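Local structure of group 3 allergen SMIPP-S YvT004A06 (Sarcoptes scabiei type hominis, 3H7T) at residues I1-S7 against D138-F144; K104-P108 against V191-V197. The protein adopts the fold of trypsin-like serine proteases but, as an inactivated protease paralogue of the scabies mite, probably has no peptidase activity. All blocks are in the same frame, centred on the assembly; numbering follows the deposited sequence.

Interaction 1 of 2, residues I1-S7 against D138-F144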
ATOM      1  N   ILE A   1       6.777   4.404  -8.281  1.00 19.72           N
ATOM      2  CA  ILE A   1       6.030   5.699  -8.285  1.00 20.29           C
ATOM      3  C   ILE A   1       6.476   6.525  -9.489  1.00 21.13           C
ATOM      4  O   ILE A   1       7.666   6.808  -9.658  1.00 22.08           O
ATOM      5  CB  ILE A   1       6.223   6.481  -6.947  1.00 20.06           C
ATOM      6  CG1 ILE A   1       5.481   5.765  -5.808  1.00 23.57           C
ATOM      7  CG2 ILE A   1       5.715   7.930  -7.061  1.00 21.55           C
ATOM      8  CD1 ILE A   1       5.746   6.338  -4.408  1.00 27.20           C
ATOM      9  N   ILE A   2       5.520   6.885 -10.332  1.00 20.81           N
ATOM     10  CA  ILE A   2       5.792   7.749 -11.476  1.00 21.52           C
ATOM     11  C   ILE A   2       5.576   9.215 -11.083  1.00 21.91           C
ATOM     12  O   ILE A   2       4.511   9.578 -10.601  1.00 22.75           O
ATOM     13  CB  ILE A   2       4.923   7.345 -12.682  1.00 21.53           C
ATOM     14  CG1 ILE A   2       5.201   5.878 -13.041  1.00 23.21           C
ATOM     15  CG2 ILE A   2       5.195   8.263 -13.895  1.00 24.93           C
ATOM     16  CD1 ILE A   2       3.984   5.059 -13.336  1.00 30.86           C
ATOM     17  N   GLY A   3       6.600  10.047 -11.267  1.00 21.41           N
ATOM     18  CA  GLY A   3       6.468  11.483 -11.010  1.00 21.39           C
ATOM     19  C   GLY A   3       6.740  11.872  -9.565  1.00 21.05           C
ATOM     20  O   GLY A   3       6.275  12.908  -9.090  1.00 21.84           O
ATOM     21  N   GLY A   4       7.483  11.034  -8.860  1.00 20.42           N
ATOM     22  CA  GLY A   4       7.915  11.345  -7.508  1.00 20.92           C
ATOM     23  C   GLY A   4       9.398  11.660  -7.520  1.00 21.45           C
ATOM     24  O   GLY A   4       9.943  12.045  -8.547  1.00 20.58           O
ATOM     25  N   LYS A   5      10.048  11.491  -6.377  1.00 22.20           N
ATOM     26  CA  LYS A   5      11.481  11.753  -6.265  1.00 24.29           C
ATOM     27  C   LYS A   5      12.122  10.779  -5.296  1.00 24.14           C
ATOM     28  O   LYS A   5      11.421  10.134  -4.505  1.00 23.09           O
ATOM     29  CB  LYS A   5      11.750  13.205  -5.856  1.00 25.22           C
ATOM     30  CG  LYS A   5      11.041  13.671  -4.598  1.00 30.11           C
ATOM     31  CD  LYS A   5      11.617  15.011  -4.138  1.00 40.68           C
ATOM     32  CE  LYS A   5      10.615  15.816  -3.320  1.00 43.71           C
ATOM     33  NZ  LYS A   5      10.381  15.223  -1.978  1.00 47.99           N
ATOM     34  N   LYS A   6      13.448  10.663  -5.366  1.00 24.34           N
ATOM     35  CA  LYS A   6      14.181   9.759  -4.488  1.00 25.56           C
ATOM     36  C   LYS A   6      13.969  10.158  -3.040  1.00 25.40           C
ATOM     37  O   LYS A   6      14.051  11.334  -2.689  1.00 25.61           O
ATOM     38  CB  LYS A   6      15.683   9.730  -4.821  1.00 26.25           C
ATOM     39  CG  LYS A   6      16.445   8.652  -4.046  1.00 32.43           C
ATOM     40  CD  LYS A   6      17.933   8.966  -3.863  1.00 38.11           C
ATOM     41  CE  LYS A   6      18.748   8.594  -5.080  1.00 40.46           C
ATOM     42  NZ  LYS A   6      20.204   8.418  -4.743  1.00 41.24           N
ATOM     43  N   SER A   7      13.673   9.171  -2.207  1.00 25.06           N
ATOM     44  CA  SER A   7      13.449   9.415  -0.802  1.00 25.46           C
ATOM     45  C   SER A   7      14.532   8.746   0.045  1.00 25.24           C
ATOM     46  O   SER A   7      15.593   8.368  -0.460  1.00 24.25           O
ATOM     47  CB  SER A   7      12.062   8.908  -0.398  1.00 26.48           C
ATOM     48  OG  SER A   7      11.691   9.414   0.875  1.00 26.16           O
ATOM     49  N   ASP A 138      15.734   2.218  -5.463  1.00 20.84           N
ATOM     50  CA  ASP A 138      15.709   3.225  -4.413  1.00 21.14           C
ATOM     51  C   ASP A 138      14.266   3.524  -4.020  1.00 20.58           C
ATOM     52  O   ASP A 138      13.370   3.528  -4.878  1.00 19.40           O
ATOM     53  CB  ASP A 138      16.331   4.529  -4.925  1.00 22.09           C
ATOM     54  CG  ASP A 138      17.790   4.382  -5.331  1.00 24.78           C
ATOM     55  OD1 ASP A 138      18.558   3.688  -4.639  1.00 25.97           O
ATOM     56  OD2 ASP A 138      18.181   5.009  -6.338  1.00 30.67           O
ATOM     57  N   LEU A 139      14.049   3.773  -2.734  1.00 21.18           N
ATOM     58  CA  LEU A 139      12.744   4.215  -2.243  1.00 20.64           C
ATOM     59  C   LEU A 139      12.414   5.589  -2.838  1.00 20.12           C
ATOM     60  O   LEU A 139      13.247   6.504  -2.810  1.00 20.59           O
ATOM     61  CB  LEU A 139      12.726   4.257  -0.705  1.00 20.87           C
ATOM     62  CG  LEU A 139      11.441   4.781  -0.042  1.00 22.01           C
ATOM     63  CD1 LEU A 139      10.322   3.760  -0.200  1.00 18.18           C
ATOM     64  CD2 LEU A 139      11.680   5.100   1.436  1.00 19.59           C
ATOM     65  N   MET A 140      11.221   5.701  -3.424  1.00 19.46           N
ATOM     66  CA  MET A 140      10.740   6.957  -4.003  1.00 19.24           C
ATOM     67  C   MET A 140       9.574   7.480  -3.174  1.00 19.21           C
ATOM     68  O   MET A 140       8.882   6.697  -2.521  1.00 19.20           O
ATOM     69  CB  MET A 140      10.272   6.754  -5.439  1.00 18.91           C
ATOM     70  CG  MET A 140      11.311   6.079  -6.372  1.00 23.30           C
ATOM     71  SD  MET A 140      12.782   7.092  -6.623  1.00 27.44           S
ATOM     72  CE  MET A 140      12.189   8.282  -7.819  1.00 26.98           C
ATOM     73  N   GLU A 141       9.338   8.790  -3.232  1.00 18.50           N
ATOM     74  CA  GLU A 141       8.185   9.382  -2.554  1.00 19.58           C
ATOM     75  C   GLU A 141       7.481  10.388  -3.455  1.00 20.08           C
ATOM     76  O   GLU A 141       8.101  10.978  -4.336  1.00 21.86           O
ATOM     77  CB  GLU A 141       8.606  10.073  -1.244  1.00 18.78           C
ATOM     78  CG  GLU A 141       9.515  11.284  -1.473  1.00 25.73           C
ATOM     79  CD  GLU A 141       9.752  12.123  -0.231  1.00 35.02           C
ATOM     80  OE1 GLU A 141       9.658  13.359  -0.340  1.00 43.14           O
ATOM     81  OE2 GLU A 141      10.032  11.563   0.847  1.00 37.98           O
ATOM     82  N   ALA A 142       6.187  10.582  -3.225  1.00 19.85           N
ATOM     83  CA  ALA A 142       5.452  11.679  -3.842  1.00 20.90           C
ATOM     84  C   ALA A 142       4.244  12.071  -3.003  1.00 21.50           C
ATOM     85  O   ALA A 142       3.687  11.254  -2.254  1.00 20.80           O
ATOM     86  CB  ALA A 142       5.021  11.326  -5.264  1.00 21.74           C
ATOM     87  N   ASN A 143       3.847  13.331  -3.137  1.00 21.67           N
ATOM     88  CA  ASN A 143       2.554  13.764  -2.656  1.00 22.64           C
ATOM     89  C   ASN A 143       1.517  13.607  -3.762  1.00 22.11           C
ATOM     90  O   ASN A 143       1.652  14.184  -4.848  1.00 21.80           O
ATOM     91  CB  ASN A 143       2.617  15.194  -2.103  1.00 24.47           C
ATOM     92  CG  ASN A 143       3.022  15.227  -0.623  1.00 32.92           C
ATOM     93  OD1 ASN A 143       4.175  14.987  -0.283  1.00 39.64           O
ATOM     94  ND2 ASN A 143       2.057  15.487   0.257  1.00 32.28           N
ATOM     95  N   PHE A 144       0.511  12.781  -3.487  1.00 21.04           N
ATOM     96  CA  PHE A 144      -0.606  12.552  -4.397  1.00 19.60           C
ATOM     97  C   PHE A 144      -1.772  13.424  -3.950  1.00 19.74           C
ATOM     98  O   PHE A 144      -2.223  13.315  -2.791  1.00 20.02           O
ATOM     99  CB  PHE A 144      -1.068  11.091  -4.312  1.00 19.63           C
ATOM    100  CG  PHE A 144      -0.205  10.101  -5.063  1.00 18.94           C
ATOM    101  CD1 PHE A 144      -0.760   9.330  -6.083  1.00 18.88           C
ATOM    102  CD2 PHE A 144       1.133   9.890  -4.712  1.00 16.46           C
ATOM    103  CE1 PHE A 144       0.003   8.390  -6.778  1.00 19.39           C
ATOM    104  CE2 PHE A 144       1.915   8.945  -5.390  1.00 24.19           C
ATOM    105  CZ  PHE A 144       1.353   8.193  -6.436  1.00 23.97           C
TER
HETATM  106  O   HOH W   1      15.880   6.277  -1.857  1.00 26.25           O
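Leu139 O is gripped twice: it takes the backbone N-H of Ser7 at 2.8 Å, in a bond of 165° at the hydrogen, and it also accepts from a water whose other hydrogen goes to Ser7 O. Two further bonds, Lys5 N to Glu141 O and Glu141 N to Lys5 O, close the hydrogen-bonded antiparallel pair Lys5–Glu141.

From that pair both side chains rise on the same face. CG of each stands between its own backbone N and carbonyl carbon (chi1 54° in Lys5, 65° in Glu141). Lys5 then bends at its end to bring NZ within 2.6 Å of Glu141 OE1, a salt bridge. The other carboxylate oxygen, Glu141 OE2, lies 2.7 Å from Ser7 OG, while Glu12 also reaches that hydroxyl. The closeness of the Glu12 and Glu141 carboxylates would tend to favour protonation of one of them, an effect that the Lys5 ammonium probably offsets.

In the chymotrypsin-like fold the N-terminal segment crosses to the second barrel, and here strand 5-6 runs along strand 140-147 of that barrel. Ile1 N bonds to Asp185, consistent with the inserted N-terminus of activated relatives.

Ile1 is also packed in: its CG2 branch meets Ala142 CB at 3.9 Å and approaches Phe144 CE2 obliquely, while Ile1 CD1 rests in van der Waals contact on the carbonyl Met140 O, 3.7 Å away. Met140, bent at chi2 and chi3, lays CE against the Lys5–Lys6 peptide, 3.6 Å from Lys6 N.

Interaction 2 of 2, residues K104-P108 against V191-V197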
ATOM      1  N   LYS A 104       6.588   2.248  13.647  1.00 29.76           N
ATOM      2  CA  LYS A 104       5.191   1.965  13.331  1.00 30.12           C
ATOM      3  C   LYS A 104       4.450   3.232  12.905  1.00 29.42           C
ATOM      4  O   LYS A 104       4.774   4.337  13.350  1.00 29.61           O
ATOM      5  CB  LYS A 104       4.469   1.238  14.481  1.00 31.07           C
ATOM      6  CG  LYS A 104       4.471   1.939  15.826  1.00 36.11           C
ATOM      7  CD  LYS A 104       3.677   1.130  16.853  1.00 43.86           C
ATOM      8  CE  LYS A 104       3.898   1.628  18.267  1.00 46.16           C
ATOM      9  NZ  LYS A 104       5.160   1.085  18.850  1.00 49.93           N
ATOM     10  N   ILE A 105       3.473   3.060  12.019  1.00 28.40           N
ATOM     11  CA  ILE A 105       2.576   4.138  11.612  1.00 27.52           C
ATOM     12  C   ILE A 105       1.218   3.913  12.272  1.00 27.25           C
ATOM     13  O   ILE A 105       0.705   2.797  12.262  1.00 25.87           O
ATOM     14  CB  ILE A 105       2.414   4.212  10.052  1.00 27.30           C
ATOM     15  CG1 ILE A 105       1.606   5.446   9.627  1.00 27.11           C
ATOM     16  CG2 ILE A 105       1.761   2.946   9.493  1.00 19.80           C
ATOM     17  CD1 ILE A 105       2.427   6.711   9.457  1.00 28.11           C
ATOM     18  N   GLU A 106       0.643   4.974  12.834  1.00 28.72           N
ATOM     19  CA  GLU A 106      -0.650   4.882  13.525  1.00 29.99           C
ATOM     20  C   GLU A 106      -1.818   4.730  12.554  1.00 28.96           C
ATOM     21  O   GLU A 106      -1.780   5.235  11.434  1.00 28.72           O
ATOM     22  CB  GLU A 106      -0.879   6.099  14.435  1.00 30.92           C
ATOM     23  CG  GLU A 106       0.097   6.222  15.610  1.00 38.60           C
ATOM     24  CD  GLU A 106       0.107   5.000  16.518  1.00 48.39           C
ATOM     25  OE1 GLU A 106      -0.979   4.573  16.965  1.00 52.68           O
ATOM     26  OE2 GLU A 106       1.210   4.472  16.790  1.00 55.19           O
ATOM     27  N   LEU A 107      -2.858   4.027  12.989  1.00 28.70           N
ATOM     28  CA  LEU A 107      -4.085   3.916  12.202  1.00 27.82           C
ATOM     29  C   LEU A 107      -4.916   5.200  12.302  1.00 27.26           C
ATOM     30  O   LEU A 107      -4.810   5.922  13.290  1.00 27.33           O
ATOM     31  CB  LEU A 107      -4.892   2.686  12.636  1.00 28.37           C
ATOM     32  CG  LEU A 107      -4.261   1.323  12.317  1.00 25.35           C
ATOM     33  CD1 LEU A 107      -5.016   0.169  12.998  1.00 18.52           C
ATOM     34  CD2 LEU A 107      -4.214   1.110  10.804  1.00 23.75           C
ATOM     35  N   PRO A 108      -5.732   5.500  11.269  1.00 26.49           N
ATOM     36  CA  PRO A 108      -6.583   6.681  11.291  1.00 25.45           C
ATOM     37  C   PRO A 108      -7.842   6.415  12.122  1.00 25.55           C
ATOM     38  O   PRO A 108      -8.106   5.267  12.471  1.00 23.27           O
ATOM     39  CB  PRO A 108      -6.982   6.822   9.825  1.00 26.16           C
ATOM     40  CG  PRO A 108      -7.094   5.419   9.361  1.00 26.08           C
ATOM     41  CD  PRO A 108      -5.940   4.711  10.039  1.00 26.54           C
ATOM     42  N   VAL A 191       0.083   8.408   3.571  1.00 19.43           N
ATOM     43  CA  VAL A 191       0.108   9.007   4.908  1.00 20.12           C
ATOM     44  C   VAL A 191      -0.459  10.420   4.935  1.00 22.02           C
ATOM     45  O   VAL A 191      -0.157  11.246   4.077  1.00 21.43           O
ATOM     46  CB  VAL A 191       1.560   8.995   5.515  1.00 20.51           C
ATOM     47  CG1 VAL A 191       1.590   9.649   6.895  1.00 19.93           C
ATOM     48  CG2 VAL A 191       2.082   7.582   5.616  1.00 17.85           C
ATOM     49  N   GLN A 192      -1.282  10.699   5.945  1.00 24.80           N
ATOM     50  CA  GLN A 192      -1.808  12.034   6.145  1.00 26.82           C
ATOM     51  C   GLN A 192      -1.908  12.280   7.651  1.00 29.65           C
ATOM     52  O   GLN A 192      -2.483  11.466   8.388  1.00 29.70           O
ATOM     53  CB  GLN A 192      -3.167  12.170   5.461  1.00 27.05           C
ATOM     54  CG  GLN A 192      -3.457  13.549   4.920  1.00 28.54           C
ATOM     55  CD  GLN A 192      -4.806  13.624   4.237  1.00 28.84           C
ATOM     56  OE1 GLN A 192      -5.820  13.182   4.784  1.00 24.65           O
ATOM     57  NE2 GLN A 192      -4.827  14.185   3.031  1.00 24.49           N
ATOM     58  N   ASN A 193      -1.311  13.385   8.096  1.00 31.68           N
ATOM     59  CA  ASN A 193      -1.257  13.757   9.515  1.00 33.37           C
ATOM     60  C   ASN A 193      -0.755  12.621  10.406  1.00 33.64           C
ATOM     61  O   ASN A 193      -1.416  12.234  11.373  1.00 34.19           O
ATOM     62  CB  ASN A 193      -2.613  14.276  10.004  1.00 33.67           C
ATOM     63  N   GLY A 194       0.411  12.088  10.050  1.00 33.37           N
ATOM     64  CA  GLY A 194       1.072  11.034  10.816  1.00 32.09           C
ATOM     65  C   GLY A 194       0.279   9.757  11.038  1.00 30.63           C
ATOM     66  O   GLY A 194       0.543   9.024  11.997  1.00 31.15           O
ATOM     67  N   THR A 195      -0.694   9.485  10.167  1.00 28.16           N
ATOM     68  CA  THR A 195      -1.444   8.231  10.233  1.00 25.44           C
ATOM     69  C   THR A 195      -1.556   7.598   8.847  1.00 22.66           C
ATOM     70  O   THR A 195      -1.447   8.288   7.847  1.00 21.57           O
ATOM     71  CB  THR A 195      -2.861   8.402  10.855  1.00 25.94           C
ATOM     72  OG1 THR A 195      -3.760   8.938   9.888  1.00 23.86           O
ATOM     73  CG2 THR A 195      -2.835   9.297  12.107  1.00 25.01           C
ATOM     74  N   LEU A 196      -1.771   6.287   8.808  1.00 22.24           N
ATOM     75  CA  LEU A 196      -1.908   5.546   7.556  1.00 22.17           C
ATOM     76  C   LEU A 196      -3.335   5.631   6.990  1.00 22.00           C
ATOM     77  O   LEU A 196      -4.216   4.869   7.396  1.00 23.32           O
ATOM     78  CB  LEU A 196      -1.513   4.085   7.770  1.00 21.72           C
ATOM     79  CG  LEU A 196      -1.450   3.222   6.507  1.00 23.29           C
ATOM     80  CD1 LEU A 196      -0.202   3.585   5.698  1.00 19.28           C
ATOM     81  CD2 LEU A 196      -1.435   1.761   6.886  1.00 24.01           C
ATOM     82  N   VAL A 197      -3.566   6.537   6.045  1.00 20.78           N
ATOM     83  CA  VAL A 197      -4.937   6.736   5.530  1.00 20.57           C
ATOM     84  C   VAL A 197      -5.270   5.876   4.312  1.00 20.15           C
ATOM     85  O   VAL A 197      -6.449   5.662   3.995  1.00 19.21           O
ATOM     86  CB  VAL A 197      -5.260   8.228   5.249  1.00 20.96           C
ATOM     87  CG1 VAL A 197      -5.049   9.064   6.508  1.00 17.71           C
ATOM     88  CG2 VAL A 197      -4.425   8.781   4.105  1.00 20.93           C
TER
HETATM   89  O   HOH W   2       2.135   7.260  13.189  1.00 38.20           O
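One direct backbone hydrogen bond joins the two segments: Leu196 N donates to Glu106 O at 2.8 Å, with 166° at the hydrogen and 177° at the oxygen, so the donor sits almost straight ahead of the carbonyl. A water adds an indirect link, accepting from Glu106 N and donating to Gly194 O.

Carbon also meets carbonyl oxygen. The CA of Thr195 leans on Glu106 O with a C-H...O contact of 3.2 Å, and the Pro108 ring presses CD to 3.2 Å from Leu196 O, a carbonyl that is buried without a polar partner.

Polar bonds inside 191-197 shape the partner. Gln192 to Thr195 form a type I' turn, the reversal of a tight beta hairpin, and Gln192 O receives both the backbone N and the OG1 of Thr195, the latter at 3.2 Å. Pro108 CB lies 3.9 Å from the same Thr195 OG1, a van der Waals contact.

Apolar contact centres on Ile105. With CG1 anti to the backbone N (chi1 -173°), Ile105 CG1 passes 3.6 Å from Leu196 N, and CD1 meets both Val191 methyls, CG1 and CG2, tip to tip at 4.0 Å. Ile105 CG2 touches Leu196 CB, the two side chains crossing at about a right angle. Pro108 CB faces Val197 CG1 at 4.4 Å.

In this chymotrypsin-like fold 104-108 belongs to the connection between the two barrels and is laid on a second-barrel hairpin, strands 189-192 and 195-200. First-barrel strand 26-30 adjoins Ile105 and Leu196, Trp14 covers Ile105 and Val191, and helix 221-228 packs on Leu107 and Pro108.

Both interactions reach the same antiparallel sheet, with centres 18 Å apart and nearest atoms about 6 Å apart, so they do not touch. Strand 119-124 connects them: it pairs with 140-147 through Val122 and Gly124, and with 189-192 through Leu121. The loop ahead of strand 15-20 serves both, Glu12 at interaction 1 and Trp14 at interaction 2. Interaction 1 holds the N-terminus near Asp185, probably the counterpart of the aspartate that precedes the catalytic serine in active relatives; interaction 2 joins the barrels elsewhere. Gly3 lies about 11 Å from one bound zinc ion and the Leu107 side chain about 12 Å from a bound zinc ion, not necessarily the same one.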